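Local coordinates for protein pollen allergen Phl p 6 (Phleum pratense, PDB 6TRK) that is a grass pollen allergen of timothy grass, an all-helical protein of the Poa p IX/Phl p VI family whose biological role is not firmly established, at residues D13-A16 with S17-A20. The protein carries 1 engineered substitution. Numbering follows the deposited sequence.
Sequences DVNA and SFRA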
loop_
_atom_site.group_PDB
_atom_site.type_symbol
_atom_site.label_atom_id
_atom_site.label_comp_id
_atom_site.label_asym_id
_atom_site.label_seq_id
_atom_site.Cartn_x
_atom_site.Cartn_y
_atom_site.Cartn_z
ATOM N N ASP A 13 -4.713 5.075 7.605
ATOM C CA ASP A 13 -3.315 5.156 8.047
ATOM C C ASP A 13 -2.381 4.408 7.103
ATOM O O ASP A 13 -1.266 4.871 6.821
ATOM C CB ASP A 13 -3.172 4.600 9.457
ATOM C CG ASP A 13 -3.623 5.590 10.532
ATOM O OD1 ASP A 13 -3.437 6.803 10.325
ATOM O OD2 ASP A 13 -4.135 5.154 11.577
ATOM N N VAL A 14 -2.806 3.249 6.610
ATOM C CA VAL A 14 -1.981 2.527 5.630
ATOM C C VAL A 14 -1.754 3.367 4.387
ATOM O O VAL A 14 -0.638 3.451 3.857
ATOM C CB VAL A 14 -2.667 1.175 5.274
ATOM C CG1 VAL A 14 -2.001 0.526 4.059
ATOM C CG2 VAL A 14 -2.639 0.213 6.428
ATOM N N ASN A 15 -2.804 4.038 3.908
ATOM C CA ASN A 15 -2.669 4.854 2.705
ATOM C C ASN A 15 -1.758 6.055 2.926
ATOM O O ASN A 15 -0.921 6.360 2.078
ATOM C CB ASN A 15 -4.071 5.269 2.249
ATOM C CG ASN A 15 -4.146 5.491 0.768
ATOM O OD1 ASN A 15 -3.151 5.376 0.030
ATOM N ND2 ASN A 15 -5.351 5.778 0.294
ATOM N N ALA A 16 -1.869 6.705 4.069
ATOM C CA ALA A 16 -1.031 7.860 4.356
ATOM C C ALA A 16 0.442 7.468 4.443
ATOM O O ALA A 16 1.303 8.186 3.928
ATOM C CB ALA A 16 -1.509 8.528 5.653
ATOM N N SER A 17 0.743 6.335 5.089
ATOM C CA SER A 17 2.141 5.873 5.144
ATOM C C SER A 17 2.659 5.488 3.765
ATOM O O SER A 17 3.827 5.739 3.429
ATOM C CB SER A 17 2.244 4.688 6.083
ATOM O OG SER A 17 1.969 5.045 7.406
ATOM N N PHE A 18 1.793 4.838 2.956
ATOM C CA PHE A 18 2.149 4.521 1.575
ATOM C C PHE A 18 2.477 5.788 0.778
ATOM O O PHE A 18 3.472 5.835 0.059
ATOM C CB PHE A 18 0.983 3.698 0.974
ATOM C CG PHE A 18 1.014 3.550 -0.515
ATOM C CD1 PHE A 18 1.986 2.805 -1.149
ATOM C CD2 PHE A 18 -0.019 4.100 -1.291
ATOM C CE1 PHE A 18 1.947 2.632 -2.549
ATOM C CE2 PHE A 18 -0.056 3.939 -2.684
ATOM C CZ PHE A 18 0.920 3.201 -3.312
ATOM N N ARG A 19 1.683 6.841 0.924
ATOM C CA ARG A 19 1.992 8.090 0.222
ATOM C C ARG A 19 3.315 8.686 0.702
ATOM O O ARG A 19 4.095 9.218 -0.097
ATOM C CB ARG A 19 0.864 9.112 0.417
ATOM C CG ARG A 19 -0.456 8.743 -0.216
ATOM C CD ARG A 19 -1.410 9.945 -0.154
ATOM N NE ARG A 19 -1.948 10.212 1.181
ATOM C CZ ARG A 19 -3.071 9.678 1.656
ATOM N NH1 ARG A 19 -3.776 8.815 0.918
ATOM N NH2 ARG A 19 -3.479 9.990 2.877
ATOM N N ALA A 20 3.588 8.602 2.007
ATOM C CA ALA A 20 4.884 9.071 2.525
ATOM C C ALA A 20 6.037 8.253 1.954
ATOM O O ALA A 20 7.074 8.791 1.590
ATOM C CB ALA A 20 4.861 9.025 4.054
#
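Arg19 folds back over Asn15 and Ala16 one turn earlier in helix 2-23, the first helix of this four-helix fold. Four successive i to i+4 backbone hydrogen bonds build the alpha-helical turns: Ser17, Phe18, Arg19 and Ala20 donate N-H to the O of Asp13, Val14, Asn15 and Ala16, respectively, and the shortest include Phe18 N to Val14 O at 2.9 Å.

On the more exposed side, the long arginine chain bends at chi3 (-74°), which turns its guanidinium back along the helix. One face of that group rests over Asn15 O and Ala16 CA, and Arg19 NH2 lies 3.7 Å from Ala16 CB; the methyl of Ala16 is short enough for the guanidinium to lie against it. Arg19 NH2 also forms a salt bridge with Glu12, which probably helps to fix the group. Arg19 NH1 makes a plain contact with the amide carbon, 3.3 Å from Asn15 CG, since Asn15 ND2 and Arg19 NH1 are both donors; the amide and guanidinium planes stand 54° apart.

Apolar side chains suit the inward side. Phe18 sets its ring inward because chi1 (166°) places CG opposite the backbone N, and it reaches Phe37 of helix 30-55 and Val87 and Phe90 of helix 82-98, while Val14 joins it against Phe90. Asn15 borders this buried zone, touching Leu94.

Ser17, a small polar residue, faces helix 30-55: its OG hydrogen-bonds to Asn48 ND2, and its side chain also touches Ser44. Within helix 2-23 itself, the Asn15 amide meets the Phe18 ring at its edge, Asn15 OD1 lying 3.6 Å from Phe18 CD2.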